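Local atomic coordinates of FACT complex subunit SPT16 (Ashbya gossypii, PDB entry 6A8M), a protein that probably acts, as part of the FACT complex, as a histone chaperone that reorganizes nucleosomes during transcription, DNA replication and DNA repair. Residues R190-F195 / C291-K296. Residues are numbered along the deposited sequence; the frame is centred on the assembly and turned at random.
Sequences RGSDKF and CGIRYK
I293 lies against helix 179-208, its CG1–CD1 arm reaching G191 and F195 and its backbone N and CB facing S192 OG. With CG1 beside the backbone N (chi1 -75°), this arm runs along the helix surface: CG1 rests 3.8 Å from the carbonyl carbon of G191, and CD1 reaches 3.7 Å from F195 CD2. The F195 and I293 side chains cross at about a right angle, the methyl meeting the CD2–CE2 side of the ring obliquely, while W256 makes an edge-to-face contact with the same ring. On the backbone side of I293, S192 OG sits 3.5 Å from I293 CB and accepts a weak, strongly bent hydrogen bond from I293 N (3.1 Å, 123° at the hydrogen). That hydroxyl has a stronger partner in the hydroxyl of S300 on the adjoining strand 298-308, so the buried group links the helix to two neighbouring strands. Two residues earlier, in one of its two conformers, C291 brings SG within 3.7 Å of S192 O, a tentative contact. The axes of 190-195 and 293-295 run at 144° to each other and come within 8.0 Å. This buried helix-on-sheet packing joins helix 179-208 to strand 285-295 in the M24 peptidase-like domain, whose pita-bread fold packs helices against curved β-sheet.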
# COMPACT_ATOMS: atom_id res chain seq x y z
N ARG A 190 -2.53 -6.25 12.77
CA ARG A 190 -2.29 -6.47 14.19
C ARG A 190 -0.94 -5.88 14.59
O ARG A 190 -0.81 -5.31 15.68
CB ARG A 190 -2.36 -7.95 14.55
CG ARG A 190 -2.25 -8.21 16.07
CD ARG A 190 -3.50 -7.77 16.78
NE ARG A 190 -4.64 -8.61 16.39
CZ ARG A 190 -4.87 -9.84 16.86
NH1 ARG A 190 -4.05 -10.39 17.75
NH2 ARG A 190 -5.92 -10.53 16.44
N GLY A 191 0.05 -5.95 13.70
CA GLY A 191 1.29 -5.22 13.94
C GLY A 191 1.06 -3.73 14.11
O GLY A 191 1.59 -3.11 15.04
N SER A 192 0.26 -3.12 13.22
CA SER A 192 -0.03 -1.70 13.37
C SER A 192 -0.67 -1.41 14.73
O SER A 192 -0.33 -0.41 15.37
CB SER A 192 -0.94 -1.23 12.24
OG SER A 192 -0.22 -1.19 11.03
N ASP A 193 -1.62 -2.25 15.15
CA ASP A 193 -2.21 -2.14 16.48
C ASP A 193 -1.14 -2.10 17.57
O ASP A 193 -1.21 -1.28 18.49
CB ASP A 193 -3.13 -3.33 16.76
CG ASP A 193 -4.50 -3.23 16.11
OD1 ASP A 193 -4.88 -2.15 15.62
OD2 ASP A 193 -5.19 -4.27 16.13
N LYS A 194 -0.16 -3.01 17.51
CA LYS A 194 0.84 -3.10 18.58
C LYS A 194 1.66 -1.83 18.66
O LYS A 194 1.99 -1.37 19.76
CB LYS A 194 1.78 -4.28 18.35
CG LYS A 194 1.11 -5.62 18.46
CD LYS A 194 0.51 -5.79 19.83
CE LYS A 194 0.39 -7.24 20.15
NZ LYS A 194 -0.04 -7.40 21.57
N PHE A 195 2.05 -1.29 17.51
CA PHE A 195 2.85 -0.07 17.49
C PHE A 195 2.03 1.16 17.86
O PHE A 195 2.56 2.08 18.50
CB PHE A 195 3.54 0.07 16.14
CG PHE A 195 4.72 -0.86 16.01
CD1 PHE A 195 5.91 -0.55 16.63
CD2 PHE A 195 4.60 -2.08 15.37
CE1 PHE A 195 7.00 -1.42 16.59
CE2 PHE A 195 5.67 -2.96 15.33
CZ PHE A 195 6.87 -2.63 15.93
N CYS A 291 0.30 5.20 12.25
CA CYS A 291 1.40 4.33 11.89
C CYS A 291 0.85 3.21 11.02
O CYS A 291 -0.35 2.92 11.03
CB CYS A 291 2.14 3.80 13.11
SG CYS A 291 1.21 2.72 14.14
N GLY A 292 1.74 2.65 10.23
CA GLY A 292 1.34 1.64 9.26
C GLY A 292 2.45 0.66 9.06
O GLY A 292 3.60 1.06 8.90
N ILE A 293 2.11 -0.62 9.02
CA ILE A 293 3.07 -1.72 9.02
C ILE A 293 2.93 -2.46 7.70
O ILE A 293 1.88 -2.41 7.05
CB ILE A 293 2.80 -2.65 10.22
CG1 ILE A 293 3.28 -1.97 11.51
CG2 ILE A 293 3.39 -4.05 10.06
CD1 ILE A 293 4.79 -2.00 11.67
N ARG A 294 4.00 -3.13 7.28
CA ARG A 294 3.94 -4.10 6.19
C ARG A 294 4.31 -5.47 6.75
O ARG A 294 5.26 -5.60 7.52
CB ARG A 294 4.90 -3.76 5.02
CG ARG A 294 4.68 -2.40 4.35
CD ARG A 294 5.45 -2.32 3.01
NE ARG A 294 6.84 -2.74 3.15
CZ ARG A 294 7.90 -1.93 3.18
NH1 ARG A 294 7.75 -0.61 3.07
NH2 ARG A 294 9.12 -2.44 3.31
N TYR A 295 3.54 -6.48 6.37
CA TYR A 295 3.95 -7.86 6.63
C TYR A 295 3.94 -8.61 5.31
O TYR A 295 2.90 -8.69 4.65
CB TYR A 295 3.04 -8.56 7.63
CG TYR A 295 3.58 -9.92 7.90
CD1 TYR A 295 4.79 -10.09 8.57
CD2 TYR A 295 2.91 -11.05 7.47
CE1 TYR A 295 5.30 -11.36 8.81
CE2 TYR A 295 3.40 -12.32 7.72
CZ TYR A 295 4.60 -12.47 8.38
OH TYR A 295 5.11 -13.73 8.63
N LYS A 296 5.09 -9.20 4.98
CA LYS A 296 5.30 -9.81 3.66
C LYS A 296 4.76 -8.91 2.55
O LYS A 296 4.10 -9.37 1.61
CB LYS A 296 4.68 -11.20 3.60
CG LYS A 296 5.42 -12.18 4.49
CD LYS A 296 4.89 -13.61 4.34
CE LYS A 296 5.49 -14.32 3.14
NZ LYS A 296 5.40 -15.82 3.30